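Local structure of bacteriocin (Pseudomonas syringae pv. tomato, 4FZL) at residues D130-N133 with V134-A138; Q27-A30 with R31-S34; L11-G14 with D15-C18. The protein is a bacteriocin that degrades the peptidoglycan precursor lipid II, probably by a colicin M-like phosphatase activity, and carries a bound calcium ion. All blocks are in the same frame, centred on the assembly; numbering follows the deposited sequence.

Contact 1: residues D130-N133 with V134-A138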
loop_
_atom_site.group_PDB
_atom_site.type_symbol
_atom_site.label_atom_id
_atom_site.label_comp_id
_atom_site.label_asym_id
_atom_site.label_seq_id
_atom_site.Cartn_x
_atom_site.Cartn_y
_atom_site.Cartn_z
ATOM N N ASP A 130 -0.352 -15.741 -20.853
ATOM C CA ASP A 130 -1.756 -16.173 -20.856
ATOM C C ASP A 130 -2.648 -15.091 -21.484
ATOM O O ASP A 130 -3.608 -15.442 -22.138
ATOM C CB ASP A 130 -2.291 -16.601 -19.473
ATOM C CG ASP A 130 -1.676 -17.917 -18.972
ATOM O OD1 ASP A 130 -0.940 -18.624 -19.723
ATOM O OD2 ASP A 130 -1.938 -18.256 -17.802
ATOM N N VAL A 131 -2.338 -13.793 -21.322
ATOM C CA VAL A 131 -3.140 -12.701 -21.945
ATOM C C VAL A 131 -2.873 -12.579 -23.446
ATOM O O VAL A 131 -3.803 -12.503 -24.265
ATOM C CB VAL A 131 -2.963 -11.348 -21.216
ATOM C CG1 VAL A 131 -3.569 -10.190 -22.000
ATOM C CG2 VAL A 131 -3.543 -11.437 -19.803
ATOM N N MET A 132 -1.602 -12.622 -23.817
ATOM C CA MET A 132 -1.254 -12.560 -25.246
ATOM C C MET A 132 -1.852 -13.741 -26.037
ATOM O O MET A 132 -2.265 -13.550 -27.187
ATOM C CB MET A 132 0.244 -12.445 -25.447
ATOM C CG MET A 132 0.727 -11.078 -25.030
ATOM S SD MET A 132 0.143 -9.725 -26.085
ATOM C CE MET A 132 1.103 -10.014 -27.591
ATOM N N ASN A 133 -1.910 -14.936 -25.425
ATOM C CA ASN A 133 -2.574 -16.118 -25.998
ATOM C C ASN A 133 -4.051 -15.829 -26.322
ATOM O O ASN A 133 -4.573 -16.289 -27.335
ATOM C CB ASN A 133 -2.576 -17.320 -25.019
ATOM C CG ASN A 133 -1.334 -18.166 -25.108
ATOM O OD1 ASN A 133 -0.359 -17.790 -25.787
ATOM N ND2 ASN A 133 -1.339 -19.317 -24.402
ATOM N N VAL A 134 -4.732 -15.104 -25.426
ATOM C CA VAL A 134 -6.174 -14.816 -25.627
ATOM C C VAL A 134 -6.384 -13.751 -26.693
ATOM O O VAL A 134 -7.291 -13.874 -27.546
ATOM C CB VAL A 134 -6.853 -14.392 -24.326
ATOM C CG1 VAL A 134 -8.327 -14.017 -24.535
ATOM C CG2 VAL A 134 -6.742 -15.528 -23.340
ATOM N N ILE A 135 -5.578 -12.707 -26.592
ATOM C CA ILE A 135 -5.415 -11.635 -27.652
ATOM C C ILE A 135 -5.327 -12.243 -29.035
ATOM O O ILE A 135 -6.074 -11.873 -29.976
ATOM C CB ILE A 135 -4.395 -10.548 -27.380
ATOM C CG1 ILE A 135 -4.826 -9.784 -26.116
ATOM C CG2 ILE A 135 -4.412 -9.520 -28.485
ATOM C CD1 ILE A 135 -3.801 -8.800 -25.671
ATOM N N GLN A 136 -4.427 -13.199 -29.152
ATOM C CA GLN A 136 -4.114 -13.807 -30.437
ATOM C C GLN A 136 -4.837 -15.149 -30.652
ATOM O O GLN A 136 -4.381 -15.994 -31.401
ATOM C CB GLN A 136 -2.597 -13.916 -30.546
ATOM C CG GLN A 136 -1.956 -12.571 -30.222
ATOM C CD GLN A 136 -0.454 -12.511 -30.428
ATOM O OE1 GLN A 136 0.065 -11.520 -30.976
ATOM N NE2 GLN A 136 0.260 -13.555 -29.979
ATOM N N SER A 137 -6.002 -15.304 -30.023
ATOM C CA SER A 137 -6.906 -16.411 -30.328
ATOM C C SER A 137 -7.847 -16.050 -31.502
ATOM O O SER A 137 -7.770 -14.920 -32.058
ATOM C CB SER A 137 -7.684 -16.849 -29.068
ATOM O OG SER A 137 -8.669 -15.907 -28.674
ATOM N N ALA A 138 -8.655 -17.011 -31.911
ATOM C CA ALA A 138 -9.589 -16.949 -33.090
ATOM C C ALA A 138 -10.425 -15.686 -33.064
ATOM O O ALA A 138 -11.373 -15.596 -32.298
ATOM C CB ALA A 138 -10.505 -18.125 -33.090
#
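V131 O takes two backbone N-H groups in the last turn of helix 129-135. I135 N reaches it at 2.9 Å in an almost straight bond that runs nearly along the C=O axis, while V134 N adds a weak, bent i to i+3 bond. The next carbonyl, M132 O, accepts Q136 N, tilted 27° from the carbonyl plane, and there the regular series stops, since Q136 is the first residue to leave helical geometry. S137 N points poorly at N133 O and bonds instead to V134 O. Two further groups reach that same oxygen: the hydroxyl S137 OG, which donates to V134 O at 2.7 Å, and the guanidinium of R139, which also bonds I135 O. This is a C-terminal helix end where V134 O is met by S137 and R139, and I135 O by R139; the positive charge there would be expected to suit the helix dipole.

The inner face of the turn is apolar. The CD1 tip of I135 meets V131 CG1 at 3.9 Å and lies 4.1 Å from M132 SD. V131 and I135 face two antiparallel strands, 142-153 and 167-178, V134 leans on the first of these, and M132 and I135 both reach W184, so the helix packs on the sheet. I135 is about 10 Å, side chain to side chain, from D177, a residue seen to bind magnesium in a structure of this protein, though none is bound to it here.

M132 bends at both chi2 and chi3 (-67° and -71°), which brings its methyl round to the Q136 amide. That amide has a weak bond of its own from W184 NE1 to OE1, and M132 CE stops 3.8 Å from Q136 OE1.

Contact 2: residues Q27-A30 with R31-S34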
loop_
_atom_site.group_PDB
_atom_site.type_symbol
_atom_site.label_atom_id
_atom_site.label_comp_id
_atom_site.label_asym_id
_atom_site.label_seq_id
_atom_site.Cartn_x
_atom_site.Cartn_y
_atom_site.Cartn_z
ATOM N N GLN A 27 12.640 -0.296 13.403
ATOM C CA GLN A 27 13.074 -1.509 14.023
ATOM C C GLN A 27 13.889 -1.204 15.290
ATOM O O GLN A 27 13.786 -1.837 16.279
ATOM C CB GLN A 27 13.956 -2.323 13.040
ATOM C CG GLN A 27 13.165 -2.957 11.928
ATOM C CD GLN A 27 14.001 -3.576 10.819
ATOM O OE1 GLN A 27 13.551 -4.565 10.122
ATOM N NE2 GLN A 27 15.072 -3.004 10.564
ATOM N N ASP A 28 14.755 -0.219 15.229
ATOM C CA ASP A 28 15.599 0.106 16.386
ATOM C C ASP A 28 14.701 0.655 17.534
ATOM O O ASP A 28 14.919 0.345 18.678
ATOM C CB ASP A 28 16.635 1.167 16.039
ATOM C CG ASP A 28 17.808 0.657 15.171
ATOM O OD1 ASP A 28 18.049 -0.549 15.053
ATOM O OD2 ASP A 28 18.563 1.494 14.626
ATOM N N GLN A 29 13.699 1.485 17.192
ATOM C CA GLN A 29 12.851 2.050 18.189
ATOM C C GLN A 29 12.064 0.903 18.854
ATOM O O GLN A 29 11.882 0.865 20.055
ATOM C CB GLN A 29 11.909 3.112 17.589
ATOM C CG GLN A 29 10.762 3.487 18.510
ATOM C CD GLN A 29 11.316 4.322 19.642
ATOM O OE1 GLN A 29 11.615 5.509 19.446
ATOM N NE2 GLN A 29 11.409 3.726 20.846
ATOM N N ALA A 30 11.521 0.016 18.044
ATOM C CA ALA A 30 10.706 -1.070 18.573
ATOM C C ALA A 30 11.537 -1.943 19.514
ATOM O O ALA A 30 11.072 -2.357 20.556
ATOM C CB ALA A 30 10.034 -1.898 17.459
ATOM N N ARG A 31 12.779 -2.210 19.132
ATOM C CA ARG A 31 13.674 -2.993 19.957
ATOM C C ARG A 31 13.912 -2.292 21.293
ATOM O O ARG A 31 13.916 -2.920 22.360
ATOM C CB ARG A 31 15.011 -3.237 19.249
ATOM C CG ARG A 31 15.993 -4.050 20.090
ATOM C CD ARG A 31 17.326 -4.153 19.365
ATOM N NE ARG A 31 17.231 -4.934 18.112
ATOM C CZ ARG A 31 17.295 -6.268 17.992
ATOM N NH1 ARG A 31 17.416 -7.065 19.051
ATOM N NH2 ARG A 31 17.190 -6.819 16.781
ATOM N N ARG A 32 14.105 -0.974 21.223
ATOM C CA ARG A 32 14.458 -0.183 22.422
ATOM C C ARG A 32 13.345 -0.188 23.505
ATOM O O ARG A 32 13.625 -0.314 24.699
ATOM C CB ARG A 32 14.927 1.234 22.011
ATOM C CG ARG A 32 15.071 2.246 23.106
ATOM C CD ARG A 32 16.009 3.360 22.628
ATOM N NE ARG A 32 15.510 3.939 21.401
ATOM C CZ ARG A 32 15.990 3.784 20.164
ATOM N NH1 ARG A 32 17.066 3.036 19.893
ATOM N NH2 ARG A 32 15.357 4.414 19.171
ATOM N N ASP A 33 12.085 -0.084 23.077
ATOM C CA ASP A 33 10.969 0.026 24.041
ATOM C C ASP A 33 10.062 -1.166 24.000
ATOM O O ASP A 33 8.961 -1.151 24.589
ATOM C CB ASP A 33 10.190 1.347 23.879
ATOM C CG ASP A 33 9.302 1.391 22.661
ATOM O OD1 ASP A 33 9.337 0.450 21.829
ATOM O OD2 ASP A 33 8.514 2.373 22.547
ATOM N N SER A 34 10.511 -2.241 23.357
ATOM C CA SER A 34 9.663 -3.481 23.269
ATOM C C SER A 34 8.250 -3.242 22.698
ATOM O O SER A 34 7.242 -3.784 23.213
ATOM C CB SER A 34 9.591 -4.300 24.583
ATOM O OG SER A 34 10.872 -4.582 24.973
HETATM O O HOH W 1 13.805 6.822 20.760
#
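Q29 and R32 meet one turn apart on helix 22-33, the glutamine buried and the arginine exposed, where the guanidinium of R32 folds back over the preceding turn. Its chain runs out extended and then bends at chi3 (56°), which lays one face of the guanidinium over Q29 CA and D28 O; the oxygen sits 3.6 Å above the plane, offset toward the rim. Of the guanidinium atoms, R32 NH2 comes nearest, 3.6 Å from Q29 CA. The Q29 amide stands steeply to the guanidinium, the planes 73° apart, and the two share no direct bond. A water links them instead, donating to Q29 OE1 at 2.9 Å and accepting from R32 NH2 at 3.3 Å. D28 OD1 stays 5.4 Å from R31 NE and D28 OD2 5.7 Å from R32 NH1, so any attraction is probably diffuse.

At the other atom of the amide, a bend at chi2 (73°) brings Q29 NE2 to 3.6 Å from D33 OD2. The main business of D33 lies beyond the turn: its OD1 accepts from G36 N and S39 OG, so this carboxylate ties the helix end to the following loop and to helix 37-54. A30 fits inward with its small CB, against S39 and against L212 of helix 210-216.

Successive i to i+4 bonds run beneath these side chains: R31 N to Q27 O, R32 N to D28 O and D33 N to Q29 O, the last nearly in line with the carbonyl. S34 then takes a positive phi, in the left-handed region. The whole is the C-terminal end of an alpha helix closing into a tight interhelix loop.

Contact 3: residues L11-G14 with D15-C18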
loop_
_atom_site.group_PDB
_atom_site.type_symbol
_atom_site.label_atom_id
_atom_site.label_comp_id
_atom_site.label_asym_id
_atom_site.label_seq_id
_atom_site.Cartn_x
_atom_site.Cartn_y
_atom_site.Cartn_z
ATOM N N LEU A 11 9.554 14.506 16.369
ATOM C CA LEU A 11 10.107 15.563 15.532
ATOM C C LEU A 11 11.579 15.334 15.311
ATOM O O LEU A 11 12.002 15.465 14.201
ATOM C CB LEU A 11 9.879 16.942 16.128
ATOM C CG LEU A 11 8.387 17.329 16.011
ATOM C CD1 LEU A 11 8.126 18.669 16.733
ATOM C CD2 LEU A 11 8.045 17.546 14.517
ATOM N N LEU A 12 12.321 14.933 16.347
ATOM C CA LEU A 12 13.755 14.589 16.196
ATOM C C LEU A 12 14.008 13.456 15.175
ATOM O O LEU A 12 15.015 13.505 14.434
ATOM C CB LEU A 12 14.394 14.167 17.527
ATOM C CG LEU A 12 14.795 15.303 18.469
ATOM C CD1 LEU A 12 15.195 14.766 19.846
ATOM C CD2 LEU A 12 15.932 16.167 17.948
ATOM N N GLN A 13 13.085 12.488 15.117
ATOM C CA GLN A 13 13.228 11.334 14.252
ATOM C C GLN A 13 12.642 11.570 12.839
ATOM O O GLN A 13 12.690 10.694 11.990
ATOM C CB GLN A 13 12.490 10.211 14.847
ATOM C CG GLN A 13 12.919 9.686 16.213
ATOM C CD GLN A 13 13.841 8.507 16.120
ATOM O OE1 GLN A 13 13.433 7.337 16.399
ATOM N NE2 GLN A 13 15.043 8.762 15.646
ATOM N N GLY A 14 12.123 12.771 12.557
ATOM C CA GLY A 14 11.539 13.021 11.239
ATOM C C GLY A 14 12.474 12.818 10.045
ATOM O O GLY A 14 12.019 12.247 9.012
ATOM N N ASP A 15 13.737 13.235 10.155
ATOM C CA ASP A 15 14.694 13.115 9.041
ATOM C C ASP A 15 14.908 11.630 8.701
ATOM O O ASP A 15 15.076 11.226 7.525
ATOM C CB ASP A 15 15.998 13.808 9.411
ATOM C CG ASP A 15 15.993 15.341 9.196
ATOM O OD1 ASP A 15 15.033 15.916 8.597
ATOM O OD2 ASP A 15 16.939 15.969 9.708
ATOM N N LEU A 16 14.937 10.790 9.723
ATOM C CA LEU A 16 15.132 9.355 9.519
ATOM C C LEU A 16 13.850 8.656 9.079
ATOM O O LEU A 16 13.912 7.817 8.168
ATOM C CB LEU A 16 15.620 8.712 10.836
ATOM C CG LEU A 16 17.092 8.986 11.212
ATOM C CD1 LEU A 16 17.397 8.488 12.620
ATOM C CD2 LEU A 16 18.095 8.412 10.143
ATOM N N TYR A 17 12.667 8.890 9.713
ATOM C CA TYR A 17 11.488 8.141 9.354
ATOM C C TYR A 17 10.966 8.566 8.000
ATOM O O TYR A 17 10.467 7.759 7.280
ATOM C CB TYR A 17 10.408 8.383 10.399
ATOM C CG TYR A 17 10.583 7.708 11.714
ATOM C CD1 TYR A 17 11.085 6.419 11.770
ATOM C CD2 TYR A 17 10.115 8.262 12.884
ATOM C CE1 TYR A 17 11.123 5.697 12.945
ATOM C CE2 TYR A 17 10.140 7.517 14.065
ATOM C CZ TYR A 17 10.624 6.231 14.075
ATOM O OH TYR A 17 10.647 5.489 15.250
ATOM N N CYS A 18 11.076 9.826 7.626
ATOM C CA CYS A 18 10.611 10.301 6.313
ATOM C C CYS A 18 11.776 10.218 5.308
ATOM O O CYS A 18 12.240 11.217 4.730
ATOM C CB CYS A 18 10.062 11.742 6.376
ATOM S SG CYS A 18 8.545 11.761 7.379
HETATM O O HOH W 2 15.812 11.989 12.201
HETATM O O HOH W 3 14.468 15.320 12.162
HETATM O O HOH W 4 10.330 7.004 17.515
#
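The Y17 ring and the Q13 amide lie at 58° to each other one helical turn apart. Q13 CB comes obliquely at the ring, 3.6 Å from Y17 CD2, and the amide oxygen reaches on toward the phenol, with Q13 OE1 3.5 Å from Y17 OH. Q13 gets there by bending sharply at chi2 (-96°), which carries its chain obliquely past the ring and leaves NE2 beside L16 CD1. A water joins the two polar ends, held at 2.7 Å by Y17 OH and only weakly bonded to Q13 OE1. Beyond this pair the Y17 ring packs edge-to-face with F46, and it touches Y63, T25 and Q29 as well, so the tyrosine sits buried among several helices.

The backbone beneath explains the turn. Q13 O receives Y17 N at 2.9 Å, nearly in line with the carbonyl, and a weak bond from L16 N. G14 O accepts C18 N, the last residue of the segment and the first to leave helical geometry. L12 O has no direct N-H bond from the next turn: L16 N is 5.4 Å away and D15 N 4.5 Å. Two waters mediate instead, both donating to L12 O, one accepting from L16 N and the other from D15 N. The bond from G14 N to L11 O still spans the join.

The D15 carboxylate pairs through OD1 with R60 in a salt bridge to helix 59-70. The arrangement is a water-bridged junction between helix 5-12 and the short helix 14-17.

Overall arrangement
Contacts 2 and 3 are neighbours, their centres 15 Å apart, in the N-terminal helical part of the chain. They touch where Q29 CB of contact 2 lies 3.6 Å from Y17 OH of contact 3, so the 22-33 helix end packs against the short helix 14-17. Contact 1 sits on the opposite side of the chain's centre, about 51 Å from contact 2 and 50 Å from contact 3 between centres, on the beta-sheet part of this elongated protein. It alone of the three comes near a metal-binding residue, D177, about 10 Å from the I135 side chain, whereas contacts 2 and 3 lie away from both D177 and the calcium site of L165, N167 and D195.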